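Local atomic coordinates of cystathionine beta-lyases/cystathionine gamma-synthases (Corynebacterium glutamicum, PDB entry 5X5H), a protein that probably catalyses the pyridoxal phosphate-dependent joining of O-succinyl-L-homoserine and L-cysteine into L,L-cystathionine, with release of succinate, in methionine biosynthesis. Residues E163-L168 with A174-D179; Q189-G194 with V218-E223; T126-S131 with K137-D142; G108-L113 with L146-T151; A69-K74 with H196-S201. One frame throughout, in Å; residues are numbered along the deposited sequence.

Contact 1: E163-L168 with A174-D179; sequences EAVAKL and AKLVVD. With PLP (pyridoxal-5'-phosphate), chain B.
The carboxylate of Asp-179 meets the edge of the pyridine of pyridoxal phosphate at one end of strand 175-179, while nearer the other end Leu-176 packs on Val-165 and Ala-166. Asp-179 OD2 stands 2.7 Å from ring atom N1 and nearly on the extended C4-N1 line. Asp-179 OD1 is bonded instead to Thr-181 OG1, which helps fix the rotation of the carboxylate. At the helix, the two branches of Leu-176 divide the work: CD1 lies 3.9 Å from Val-165 CG1, the side chains crossing at about a right angle, while CD2 lies 3.8 Å from Ala-166 CB and 3.7 Å from the backbone N of Ala-166. Helix 162-167 and strand 175-179 are consecutive parts of a beta-alpha-beta unit begun by strand 144-150. Greasy contacts thus seat the strand's start against its helix, while its last residue, Asp-179, probably stabilises positive charge on the cofactor's ring nitrogen, as in other fold-type I enzymes.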
# COMPACT_ATOMS: atom_id res chain seq x y z
N GLU A 163 -24.52 32.27 5.06
CA GLU A 163 -24.97 33.26 4.05
C GLU A 163 -24.91 34.63 4.73
O GLU A 163 -24.47 35.61 4.12
CB GLU A 163 -26.36 32.90 3.56
CG GLU A 163 -26.81 33.85 2.44
CD GLU A 163 -28.19 33.51 1.90
OE1 GLU A 163 -28.74 32.43 2.19
OE2 GLU A 163 -28.68 34.30 1.10
N ALA A 164 -25.35 34.73 5.98
CA ALA A 164 -25.34 35.99 6.63
C ALA A 164 -23.95 36.56 6.86
O ALA A 164 -23.72 37.74 6.69
CB ALA A 164 -26.06 35.94 7.94
N VAL A 165 -22.98 35.73 7.29
CA VAL A 165 -21.66 36.14 7.44
C VAL A 165 -21.00 36.45 6.12
O VAL A 165 -20.29 37.43 6.06
CB VAL A 165 -20.85 35.08 8.28
CG1 VAL A 165 -19.39 35.36 8.21
CG2 VAL A 165 -21.42 34.97 9.70
N ALA A 166 -21.30 35.67 5.07
CA ALA A 166 -20.76 36.02 3.74
C ALA A 166 -21.18 37.42 3.29
O ALA A 166 -20.35 38.14 2.74
CB ALA A 166 -21.19 35.02 2.74
N LYS A 167 -22.46 37.76 3.50
CA LYS A 167 -22.92 39.13 3.17
C LYS A 167 -22.09 40.20 3.83
O LYS A 167 -21.86 41.31 3.27
CB LYS A 167 -24.39 39.34 3.56
CG LYS A 167 -25.39 38.60 2.68
CD LYS A 167 -26.86 38.88 3.15
CE LYS A 167 -27.95 37.94 2.61
NZ LYS A 167 -27.69 37.61 1.19
N LEU A 168 -21.60 39.98 5.06
CA LEU A 168 -20.70 40.95 5.71
C LEU A 168 -19.39 41.28 5.01
O LEU A 168 -18.73 42.27 5.29
CB LEU A 168 -20.32 40.55 7.14
CG LEU A 168 -21.50 40.25 8.03
CD1 LEU A 168 -20.99 39.80 9.37
CD2 LEU A 168 -22.44 41.46 8.24
N ALA A 174 -12.22 41.28 3.07
CA ALA A 174 -12.22 40.02 3.88
C ALA A 174 -12.76 38.89 3.01
O ALA A 174 -13.68 39.08 2.27
CB ALA A 174 -13.01 40.15 5.12
N LYS A 175 -12.16 37.72 3.17
CA LYS A 175 -12.73 36.49 2.61
C LYS A 175 -13.30 35.59 3.73
O LYS A 175 -12.64 35.54 4.77
CB LYS A 175 -11.68 35.74 1.78
CG LYS A 175 -11.28 36.52 0.48
CD LYS A 175 -10.32 35.65 -0.31
CE LYS A 175 -9.64 36.43 -1.46
NZ LYS A 175 -10.64 37.12 -2.24
N LEU A 176 -14.39 34.94 3.48
CA LEU A 176 -14.97 33.95 4.36
C LEU A 176 -14.47 32.56 3.95
O LEU A 176 -14.75 32.14 2.79
CB LEU A 176 -16.45 33.99 4.35
CG LEU A 176 -17.23 32.91 5.06
CD1 LEU A 176 -16.85 32.85 6.55
CD2 LEU A 176 -18.71 32.99 4.78
N VAL A 177 -13.85 31.88 4.90
CA VAL A 177 -13.48 30.47 4.72
C VAL A 177 -14.26 29.69 5.76
O VAL A 177 -14.30 30.01 6.93
CB VAL A 177 -12.02 30.20 4.83
CG1 VAL A 177 -11.72 28.67 4.79
CG2 VAL A 177 -11.25 31.02 3.78
N VAL A 178 -14.93 28.61 5.26
CA VAL A 178 -15.67 27.67 6.13
C VAL A 178 -14.87 26.37 6.22
O VAL A 178 -14.59 25.75 5.17
CB VAL A 178 -17.12 27.45 5.73
CG1 VAL A 178 -17.76 26.44 6.54
CG2 VAL A 178 -17.90 28.78 5.76
N ASP A 179 -14.58 25.95 7.43
CA ASP A 179 -14.07 24.60 7.72
C ASP A 179 -15.30 23.71 7.82
O ASP A 179 -16.08 23.81 8.78
CB ASP A 179 -13.22 24.63 8.94
CG ASP A 179 -12.72 23.26 9.39
OD1 ASP A 179 -13.26 22.21 8.93
OD2 ASP A 179 -11.80 23.25 10.30
N1 PLP B . -10.70 21.11 11.52
C2 PLP B . -11.51 20.37 12.24
C2A PLP B . -12.91 20.85 12.39
C3 PLP B . -11.11 19.14 12.66
O3 PLP B . -11.93 18.31 13.39
C4 PLP B . -9.81 18.67 12.42
C4A PLP B . -9.41 17.34 12.91
C5 PLP B . -8.89 19.54 11.79
C6 PLP B . -9.41 20.75 11.35
C5A PLP B . -7.41 19.21 11.58
O4P PLP B . -7.24 18.19 10.54
P PLP B . -6.02 17.18 10.62
O1P PLP B . -6.12 16.44 11.94
O2P PLP B . -6.30 16.37 9.37
O3P PLP B . -4.73 17.99 10.49

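Contact 2: Q189-G194 with V218-E223; sequences QPLKLG and VTNDQE
Leu-191 reaches across from its short 3-10 segment to Val-218 and Asn-220. Its CB leaves the backbone in the direction of strand 215-219, and CG lies anti to the carbonyl carbon (chi1 -58°), which carries CD1 toward the strand. CD1 does the touching: it is 4.2 Å from Val-218 CG2 and 4.3 Å from Thr-219 CA, and the amide end of Asn-220 lies beside it. The branched end also packs on Ala-73 and Val-198. A magnesium site formed by Leu-191 and Glu-71 lies close by. The 3-10 segment 190-193 belongs to the connection between helix 184-187 and strand 197-201, and strand 215-219 is the antiparallel neighbour of that strand in the seven-stranded sheet of the cofactor domain. After Thr-219 the chain leaves the sheet through an ST turn, Asp-221 N donating to Thr-219 OG1 at 3.0 Å with an almost straight bond (167°). Asp-221 then takes the N-cap position of helix 222-235, its OD1 accepting a weak bond from Glu-223 N. Within segment 189-194, Lys-192 NZ meets Gln-189 OE1 at 2.9 Å from above the carbonyl plane.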
# COMPACT_ATOMS: atom_id res chain seq x y z
N GLN A 189 -22.88 22.76 1.82
CA GLN A 189 -22.05 23.21 0.73
C GLN A 189 -21.85 24.73 0.86
O GLN A 189 -22.57 25.52 0.24
CB GLN A 189 -22.64 22.79 -0.63
CG GLN A 189 -22.76 21.30 -0.81
CD GLN A 189 -23.50 20.90 -2.04
OE1 GLN A 189 -24.64 21.33 -2.23
NE2 GLN A 189 -22.93 19.99 -2.83
N PRO A 190 -20.90 25.12 1.68
CA PRO A 190 -20.72 26.58 1.96
C PRO A 190 -20.47 27.44 0.77
O PRO A 190 -20.80 28.64 0.81
CB PRO A 190 -19.57 26.63 2.94
CG PRO A 190 -19.58 25.27 3.56
CD PRO A 190 -20.03 24.28 2.48
N LEU A 191 -19.86 26.96 -0.30
CA LEU A 191 -19.68 27.84 -1.49
C LEU A 191 -21.00 28.29 -2.02
O LEU A 191 -21.05 29.42 -2.53
CB LEU A 191 -18.82 27.18 -2.56
CG LEU A 191 -17.43 26.74 -2.22
CD1 LEU A 191 -16.86 25.93 -3.39
CD2 LEU A 191 -16.57 27.87 -1.74
N LYS A 192 -22.01 27.48 -1.89
CA LYS A 192 -23.37 27.84 -2.45
C LYS A 192 -24.02 28.91 -1.56
O LYS A 192 -25.04 29.54 -1.98
CB LYS A 192 -24.22 26.60 -2.55
CG LYS A 192 -23.56 25.55 -3.48
CD LYS A 192 -24.47 24.44 -3.83
CE LYS A 192 -23.76 23.44 -4.69
NZ LYS A 192 -24.74 22.36 -4.93
N LEU A 193 -23.45 29.21 -0.40
CA LEU A 193 -24.02 30.22 0.50
C LEU A 193 -23.12 31.40 0.58
O LEU A 193 -23.32 32.25 1.43
CB LEU A 193 -24.26 29.57 1.83
CG LEU A 193 -25.12 28.35 1.96
CD1 LEU A 193 -25.06 27.70 3.33
CD2 LEU A 193 -26.53 28.67 1.57
N GLY A 194 -22.06 31.49 -0.22
CA GLY A 194 -21.24 32.61 -0.29
C GLY A 194 -19.87 32.59 0.29
O GLY A 194 -19.08 33.54 0.22
N VAL A 218 -11.19 23.70 -1.36
CA VAL A 218 -11.92 23.88 -2.58
C VAL A 218 -12.36 25.36 -2.76
O VAL A 218 -12.54 26.10 -1.76
CB VAL A 218 -13.11 22.98 -2.73
CG1 VAL A 218 -12.73 21.48 -2.68
CG2 VAL A 218 -14.13 23.26 -1.69
N THR A 219 -12.51 25.77 -4.02
CA THR A 219 -12.89 27.13 -4.36
C THR A 219 -13.43 27.19 -5.74
O THR A 219 -13.15 26.33 -6.53
CB THR A 219 -11.66 27.99 -4.18
OG1 THR A 219 -11.97 29.43 -4.38
CG2 THR A 219 -10.53 27.72 -5.10
N ASN A 220 -14.12 28.31 -6.04
CA ASN A 220 -14.43 28.70 -7.42
C ASN A 220 -13.59 29.78 -7.95
O ASN A 220 -13.76 30.18 -9.15
CB ASN A 220 -15.92 29.01 -7.60
CG ASN A 220 -16.81 27.81 -7.47
OD1 ASN A 220 -17.79 27.77 -6.66
ND2 ASN A 220 -16.56 26.88 -8.29
N ASP A 221 -12.63 30.29 -7.17
CA ASP A 221 -11.71 31.38 -7.59
C ASP A 221 -10.48 30.86 -8.25
O ASP A 221 -9.63 30.25 -7.62
CB ASP A 221 -11.43 32.26 -6.42
CG ASP A 221 -10.46 33.42 -6.71
OD1 ASP A 221 -9.86 33.54 -7.74
OD2 ASP A 221 -10.35 34.27 -5.83
N GLN A 222 -10.36 31.02 -9.57
CA GLN A 222 -9.21 30.48 -10.26
C GLN A 222 -7.89 31.03 -9.75
O GLN A 222 -6.91 30.31 -9.76
CB GLN A 222 -9.35 30.81 -11.78
CG GLN A 222 -8.37 30.13 -12.72
CD GLN A 222 -8.69 30.54 -14.16
OE1 GLN A 222 -8.56 31.72 -14.54
NE2 GLN A 222 -9.18 29.59 -14.94
N GLU A 223 -7.81 32.27 -9.35
CA GLU A 223 -6.60 32.86 -8.74
C GLU A 223 -6.21 32.15 -7.47
O GLU A 223 -5.05 31.91 -7.24
CB GLU A 223 -6.62 34.40 -8.56
CG GLU A 223 -6.48 34.97 -9.96
CD GLU A 223 -6.32 36.44 -10.07
OE1 GLU A 223 -6.24 37.17 -9.04
OE2 GLU A 223 -6.27 36.81 -11.25

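Contact 3: T126-S131 with K137-D142; sequences TVVDTS and KAAIKD
Ala-139, on helix 133-139, touches Thr-126 and Val-128. Its single methyl faces the strand and fits between two side chains two positions apart: Ala-139 CB is 3.6 Å from Val-128 CG1 and 4.2 Å from Thr-126 CG2. Val-128 offers that branch because CG1 is anti to its own carbonyl carbon (chi1 -55°). The Ala-139 carbonyl finds a polar link to the strand through a water, which donates to Ala-139 O at 2.7 Å and lies 3.1 Å from Thr-126 OG1; the same hydroxyl is bonded to His-99 NE2. Ile-140 N makes a weak backbone bond to Lys-137 O, and the isoleucine side chain meets Leu-168. Lys-141 follows, its N bonded to Thr-144 OG1 and its NZ in a salt bridge with Glu-124 at the start of the strand. At the other end of the strand an Asx turn, Ser-131 N to Asp-129 OD1 (3.1 Å), steers the chain toward the helix. The pair therefore closes a strand-turn-helix unit at the margin of the large sheet: 124-128 is one of its two outermost strands within the chain, parallel to 99-103, and helix 133-139 covers both, Ala-139 also resting on Val-101, before the chain returns inward as strand 144-150.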
# COMPACT_ATOMS: atom_id res chain seq x y z
N THR A 126 -8.91 38.52 16.20
CA THR A 126 -9.96 38.80 17.20
C THR A 126 -10.86 37.54 17.25
O THR A 126 -11.29 37.05 16.22
CB THR A 126 -10.77 40.01 16.83
OG1 THR A 126 -9.89 41.12 16.83
CG2 THR A 126 -11.91 40.34 17.83
N VAL A 127 -11.22 37.08 18.46
CA VAL A 127 -12.19 36.04 18.67
C VAL A 127 -13.57 36.62 18.93
O VAL A 127 -13.62 37.55 19.77
CB VAL A 127 -11.80 35.11 19.83
CG1 VAL A 127 -12.99 34.22 20.27
CG2 VAL A 127 -10.52 34.35 19.48
N VAL A 128 -14.61 36.05 18.33
CA VAL A 128 -15.96 36.48 18.47
C VAL A 128 -16.87 35.25 18.54
O VAL A 128 -16.44 34.15 18.22
CB VAL A 128 -16.47 37.36 17.33
CG1 VAL A 128 -15.56 38.58 17.11
CG2 VAL A 128 -16.56 36.62 16.01
N ASP A 129 -18.06 35.45 18.95
CA ASP A 129 -19.09 34.43 18.77
C ASP A 129 -19.68 34.56 17.42
O ASP A 129 -20.49 35.41 17.12
CB ASP A 129 -20.12 34.56 19.91
CG ASP A 129 -21.25 33.52 19.81
OD1 ASP A 129 -21.28 32.67 18.88
OD2 ASP A 129 -22.12 33.57 20.74
N THR A 130 -19.26 33.66 16.49
CA THR A 130 -19.74 33.76 15.10
C THR A 130 -21.19 33.44 14.83
O THR A 130 -21.72 33.77 13.76
CB THR A 130 -18.88 33.02 14.03
OG1 THR A 130 -18.86 31.65 14.38
CG2 THR A 130 -17.46 33.46 14.03
N SER A 131 -21.88 32.85 15.85
CA SER A 131 -23.31 32.68 15.80
C SER A 131 -24.08 33.99 15.95
O SER A 131 -25.27 34.00 15.69
CB SER A 131 -23.69 31.78 16.92
OG SER A 131 -23.04 30.48 16.91
N LYS A 137 -19.69 41.34 12.45
CA LYS A 137 -19.69 42.62 11.76
C LYS A 137 -18.83 43.61 12.54
O LYS A 137 -17.98 44.34 11.94
CB LYS A 137 -21.09 43.12 11.57
CG LYS A 137 -21.07 44.41 10.78
CD LYS A 137 -22.53 44.80 10.53
CE LYS A 137 -22.55 46.11 9.78
NZ LYS A 137 -23.97 46.52 9.72
N ALA A 138 -18.95 43.63 13.85
CA ALA A 138 -18.22 44.64 14.64
C ALA A 138 -16.74 44.44 14.70
O ALA A 138 -15.96 45.35 14.94
CB ALA A 138 -18.77 44.75 16.10
N ALA A 139 -16.29 43.18 14.51
CA ALA A 139 -14.94 42.86 14.61
C ALA A 139 -14.10 43.04 13.31
O ALA A 139 -12.87 42.96 13.42
CB ALA A 139 -14.83 41.42 15.04
N ILE A 140 -14.79 43.22 12.22
CA ILE A 140 -14.14 43.46 10.90
C ILE A 140 -13.51 44.85 10.90
O ILE A 140 -14.25 45.83 11.27
CB ILE A 140 -15.11 43.32 9.77
CG1 ILE A 140 -15.74 41.90 9.71
CG2 ILE A 140 -14.47 43.72 8.43
CD1 ILE A 140 -16.85 41.73 8.74
N LYS A 141 -12.21 44.92 10.65
CA LYS A 141 -11.41 46.15 10.54
C LYS A 141 -10.92 46.32 9.09
O LYS A 141 -11.14 45.46 8.24
CB LYS A 141 -10.22 46.05 11.48
CG LYS A 141 -10.53 45.68 12.93
CD LYS A 141 -9.37 45.87 13.82
CE LYS A 141 -8.24 44.92 13.50
NZ LYS A 141 -7.03 45.16 14.29
N ASP A 142 -10.27 47.43 8.83
CA ASP A 142 -9.84 47.72 7.48
C ASP A 142 -8.76 46.75 7.02
O ASP A 142 -8.74 46.43 5.83
CB ASP A 142 -9.26 49.11 7.50
CG ASP A 142 -10.34 50.19 7.46
OD1 ASP A 142 -11.53 49.91 7.24
OD2 ASP A 142 -9.96 51.35 7.63
O HOH W 1 -11.46 43.49 15.68

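Contact 4: G108-L113 with L146-T151; sequences GGTYRL and LIWVET
Thr-110 is turned (chi1 -51°) with CG2 anti to its backbone N and OG1 anti to its carbonyl carbon, and Trp-148 has CG anti to its backbone N (chi1 -171°); the threonine thereby presents its methyl to the indole and its hydroxyl to the water that links it to Glu-150. Thr-110 CG2 approaches the pyrrole part of the ring obliquely, 3.7 Å from Trp-148 NE1. The polar half of the contact runs through this one water. It accepts from Thr-110 OG1 at 2.8 Å and from Trp-148 NE1 at 2.9 Å, the latter in the indole plane at its edge, and donates to Glu-150 OE2 at 2.6 Å. Thr-110 OG1 and Glu-150 OE2 themselves stand 4.4 Å apart and are joined through the water. The same OE2 accepts from Tyr-107 N, just before helix 108-118, and OE1 accepts from Asn-154 N. Phe-90 meets Trp-148 edge-to-face from helix 82-93, and farther along the helix Arg-112 and Leu-113 pack on Gly-234 and Ile-235 of the second subunit. Helix 108-118 is thus tied to central strand 144-150 by a mixed contact, methyl on indole beside a water bonded to three side chains. Two backbone N-H groups and that water hold the carboxylate of Glu-150, a residue lining the cofactor pocket.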
# COMPACT_ATOMS: atom_id res chain seq x y z
N GLY A 108 -8.93 23.16 18.36
CA GLY A 108 -7.78 23.67 19.16
C GLY A 108 -6.54 23.82 18.27
O GLY A 108 -5.78 24.78 18.44
N GLY A 109 -6.39 22.95 17.26
CA GLY A 109 -5.25 23.09 16.39
C GLY A 109 -5.27 24.37 15.49
O GLY A 109 -4.25 24.97 15.27
N THR A 110 -6.43 24.79 15.02
CA THR A 110 -6.62 26.00 14.29
C THR A 110 -6.19 27.25 15.14
O THR A 110 -5.46 28.14 14.72
CB THR A 110 -8.02 26.18 13.73
OG1 THR A 110 -8.37 24.98 13.01
CG2 THR A 110 -8.10 27.38 12.90
N TYR A 111 -6.76 27.22 16.34
CA TYR A 111 -6.45 28.26 17.29
C TYR A 111 -4.94 28.34 17.65
O TYR A 111 -4.37 29.43 17.59
CB TYR A 111 -7.26 28.02 18.63
CG TYR A 111 -6.79 29.01 19.76
CD1 TYR A 111 -7.10 30.32 19.65
CD2 TYR A 111 -5.95 28.57 20.75
CE1 TYR A 111 -6.59 31.24 20.61
CE2 TYR A 111 -5.45 29.47 21.68
CZ TYR A 111 -5.82 30.74 21.60
OH TYR A 111 -5.23 31.64 22.57
N ARG A 112 -4.31 27.22 17.88
CA ARG A 112 -2.91 27.12 18.21
C ARG A 112 -2.10 27.66 17.06
O ARG A 112 -1.14 28.41 17.24
CB ARG A 112 -2.48 25.73 18.61
CG ARG A 112 -0.98 25.55 18.88
CD ARG A 112 -0.67 24.14 19.33
NE ARG A 112 -1.53 23.22 18.53
CZ ARG A 112 -1.19 22.04 18.00
NH1 ARG A 112 0.03 21.52 18.11
NH2 ARG A 112 -2.11 21.37 17.32
N LEU A 113 -2.47 27.31 15.85
CA LEU A 113 -1.72 27.83 14.71
C LEU A 113 -1.77 29.32 14.62
O LEU A 113 -0.74 29.96 14.41
CB LEU A 113 -2.29 27.21 13.40
CG LEU A 113 -1.55 27.51 12.07
CD1 LEU A 113 -0.11 27.12 12.08
CD2 LEU A 113 -2.30 26.85 10.90
N LEU A 146 -9.58 37.85 6.55
CA LEU A 146 -10.10 36.48 6.70
C LEU A 146 -11.09 36.45 7.83
O LEU A 146 -10.77 36.88 8.96
CB LEU A 146 -8.90 35.57 7.00
CG LEU A 146 -9.22 34.08 7.11
CD1 LEU A 146 -9.95 33.49 5.94
CD2 LEU A 146 -7.86 33.37 7.37
N ILE A 147 -12.22 35.87 7.56
CA ILE A 147 -13.18 35.42 8.62
C ILE A 147 -13.20 33.87 8.54
O ILE A 147 -13.51 33.33 7.45
CB ILE A 147 -14.57 35.99 8.38
CG1 ILE A 147 -14.49 37.54 8.26
CG2 ILE A 147 -15.57 35.56 9.48
CD1 ILE A 147 -15.82 38.15 7.89
N TRP A 148 -12.83 33.22 9.62
CA TRP A 148 -12.70 31.78 9.70
C TRP A 148 -13.88 31.20 10.46
O TRP A 148 -14.04 31.53 11.67
CB TRP A 148 -11.40 31.41 10.38
CG TRP A 148 -11.14 29.93 10.28
CD1 TRP A 148 -11.47 28.95 11.17
CD2 TRP A 148 -10.47 29.31 9.18
NE1 TRP A 148 -11.01 27.73 10.70
CE2 TRP A 148 -10.44 27.95 9.46
CE3 TRP A 148 -9.86 29.81 8.01
CZ2 TRP A 148 -9.79 27.04 8.61
CZ3 TRP A 148 -9.22 28.87 7.13
CH2 TRP A 148 -9.19 27.52 7.48
N VAL A 149 -14.71 30.42 9.80
CA VAL A 149 -15.91 29.89 10.41
C VAL A 149 -15.83 28.36 10.43
O VAL A 149 -15.55 27.77 9.35
CB VAL A 149 -17.16 30.37 9.66
CG1 VAL A 149 -18.40 29.56 10.01
CG2 VAL A 149 -17.37 31.90 9.99
N GLU A 150 -16.14 27.69 11.50
CA GLU A 150 -16.41 26.27 11.55
C GLU A 150 -17.85 26.13 11.86
O GLU A 150 -18.33 26.74 12.83
CB GLU A 150 -15.75 25.55 12.67
CG GLU A 150 -14.41 25.24 12.55
CD GLU A 150 -13.86 24.52 13.77
OE1 GLU A 150 -14.53 23.80 14.54
OE2 GLU A 150 -12.66 24.62 13.91
N THR A 151 -18.66 25.33 11.16
CA THR A 151 -20.03 25.09 11.57
C THR A 151 -20.49 23.72 11.09
O THR A 151 -20.40 23.44 9.89
CB THR A 151 -20.94 26.23 11.09
OG1 THR A 151 -22.27 26.03 11.56
CG2 THR A 151 -21.06 26.45 9.61
O HOH W 2 -10.93 25.13 11.99

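Contact 5: A69-K74 with H196-S201; sequences ALEGAK and HAVLHS. With PLP (pyridoxal-5'-phosphate), chain B.
A magnesium site and a helix terminus come together at Glu-71, which faces Val-198 and His-200 on strand 197-201. Gly-72, with positive phi (70°), closes helix 58-70 in a Schellman motif; its N also bonds to Ala-69 O at 3.1 Å. Just before this glycine, Glu-71 bends at chi2 (-82°), which turns its carboxylate toward the strand. The two strand side chains approach from the opposite direction. Glu-71 OE2 stands 3.6 Å from Val-198 CG1, and the carboxylate lies at the edge of the His-200 ring, the two planes 36° apart, but its close approach there is doubtful. A clearer partner for OE2 is Asn-180, whose ND2 donates a hydrogen bond to it. Asn-180 and the magnesium nearby would probably favour the ionised form of this buried carboxylate. Farther along the same strand Ser-201 serves the cofactor, its OG anti to the backbone N and donating to phosphate oxygen O2P of pyridoxal phosphate at 2.8 Å. Gly-82, Met-83 and Thr-203 also bond to the cofactor, as do Tyr-52 and Arg-54 of the second subunit. Strand 197-201 runs between parallel strand 175-179 and antiparallel strand 215-219, with Pro-185 of helix 184-187 touching both Glu-71 and His-200, while Leu-70 packs on helix 10-16.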
# COMPACT_ATOMS: atom_id res chain seq x y z
N ALA A 69 -16.00 18.56 -6.97
CA ALA A 69 -17.33 18.36 -7.55
C ALA A 69 -18.36 18.26 -6.48
O ALA A 69 -19.50 18.81 -6.59
CB ALA A 69 -17.37 17.09 -8.42
N LEU A 70 -18.07 17.59 -5.34
CA LEU A 70 -19.04 17.37 -4.24
C LEU A 70 -19.36 18.68 -3.53
O LEU A 70 -20.42 18.68 -2.89
CB LEU A 70 -18.47 16.37 -3.30
CG LEU A 70 -18.30 14.94 -3.87
CD1 LEU A 70 -17.63 14.11 -2.88
CD2 LEU A 70 -19.57 14.39 -4.41
N GLU A 71 -18.50 19.68 -3.64
CA GLU A 71 -18.74 21.03 -3.04
C GLU A 71 -19.31 22.03 -3.99
O GLU A 71 -19.49 23.18 -3.64
CB GLU A 71 -17.45 21.51 -2.39
CG GLU A 71 -17.09 20.77 -1.12
CD GLU A 71 -17.82 21.28 0.12
OE1 GLU A 71 -18.89 21.94 0.06
OE2 GLU A 71 -17.48 20.82 1.26
N GLY A 72 -19.56 21.60 -5.23
CA GLY A 72 -19.98 22.57 -6.22
C GLY A 72 -18.90 23.52 -6.63
O GLY A 72 -19.11 24.74 -6.94
N ALA A 73 -17.63 23.10 -6.58
CA ALA A 73 -16.45 23.85 -6.82
C ALA A 73 -15.77 23.49 -8.15
O ALA A 73 -15.71 22.26 -8.45
CB ALA A 73 -15.43 23.67 -5.66
N LYS A 74 -15.23 24.44 -8.86
CA LYS A 74 -14.41 24.11 -10.04
C LYS A 74 -13.03 23.60 -9.65
O LYS A 74 -12.45 22.76 -10.34
CB LYS A 74 -14.20 25.38 -10.89
CG LYS A 74 -15.49 25.92 -11.50
CD LYS A 74 -15.26 27.29 -12.18
CE LYS A 74 -16.57 28.05 -12.27
NZ LYS A 74 -16.45 29.08 -13.33
N HIS A 196 -15.93 31.97 0.31
CA HIS A 196 -14.89 32.12 -0.73
C HIS A 196 -14.11 30.82 -0.95
O HIS A 196 -13.67 30.53 -2.09
CB HIS A 196 -13.95 33.28 -0.48
CG HIS A 196 -14.67 34.59 -0.44
ND1 HIS A 196 -15.22 35.13 0.71
CD2 HIS A 196 -14.90 35.49 -1.44
CE1 HIS A 196 -15.81 36.30 0.40
NE2 HIS A 196 -15.61 36.54 -0.89
N ALA A 197 -13.89 30.09 0.12
CA ALA A 197 -13.18 28.82 0.05
C ALA A 197 -13.75 27.93 1.17
O ALA A 197 -14.33 28.37 2.14
CB ALA A 197 -11.69 28.98 0.16
N VAL A 198 -13.51 26.62 0.99
CA VAL A 198 -13.93 25.59 1.95
C VAL A 198 -12.74 24.73 2.26
O VAL A 198 -12.03 24.32 1.33
CB VAL A 198 -15.13 24.76 1.47
CG1 VAL A 198 -15.42 23.59 2.36
CG2 VAL A 198 -16.36 25.64 1.36
N LEU A 199 -12.55 24.43 3.53
CA LEU A 199 -11.50 23.55 4.02
C LEU A 199 -12.11 22.28 4.57
O LEU A 199 -13.07 22.33 5.34
CB LEU A 199 -10.73 24.29 5.08
CG LEU A 199 -9.53 23.75 5.91
CD1 LEU A 199 -9.89 22.66 6.86
CD2 LEU A 199 -8.37 23.34 5.16
N HIS A 200 -11.44 21.15 4.34
CA HIS A 200 -11.69 19.91 4.98
C HIS A 200 -10.47 19.27 5.58
O HIS A 200 -9.44 19.18 4.91
CB HIS A 200 -12.26 18.82 3.98
CG HIS A 200 -13.63 19.11 3.58
ND1 HIS A 200 -14.04 19.79 2.45
CD2 HIS A 200 -14.74 18.87 4.30
CE1 HIS A 200 -15.37 19.90 2.51
NE2 HIS A 200 -15.78 19.34 3.64
N SER A 201 -10.59 18.67 6.75
CA SER A 201 -9.72 17.57 7.21
C SER A 201 -10.32 16.27 6.61
O SER A 201 -11.35 15.85 7.10
CB SER A 201 -9.69 17.49 8.67
OG SER A 201 -9.04 16.24 9.03
N1 PLP B . -10.70 21.11 11.52
C2 PLP B . -11.51 20.37 12.24
C2A PLP B . -12.91 20.85 12.39
C3 PLP B . -11.11 19.14 12.66
O3 PLP B . -11.93 18.31 13.39
C4 PLP B . -9.81 18.67 12.42
C4A PLP B . -9.41 17.34 12.91
C5 PLP B . -8.89 19.54 11.79
C6 PLP B . -9.41 20.75 11.35
C5A PLP B . -7.41 19.21 11.58
O4P PLP B . -7.24 18.19 10.54
P PLP B . -6.02 17.18 10.62
O1P PLP B . -6.12 16.44 11.94
O2P PLP B . -6.30 16.37 9.37
O3P PLP B . -4.73 17.99 10.49

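Overall arrangement
All five contacts draw on the same seven-stranded sheet. Contacts 1, 4 and 5 are buried and each uses a central strand; across the sheet these lie in the order 144-150 (contact 4), 175-179 (contact 1), 197-201 (contact 5), and each carries a cofactor-pocket residue, Glu-150, Asp-179 and Ser-201 respectively. Contacts 2 and 3 are only partly buried. Contact 2 shares the magnesium site with contact 5, their centres about 6 Å apart, and Gln-189 bonds to Leu-70 between them. Contact 3 lies at the sheet margin, away from the cofactor and metal sites. Chemistry follows place: mainly apolar packing in contacts 1 and 2, a water bridge beside methyl contacts in 3 and 4, and a carboxylate at a magnesium site in 5.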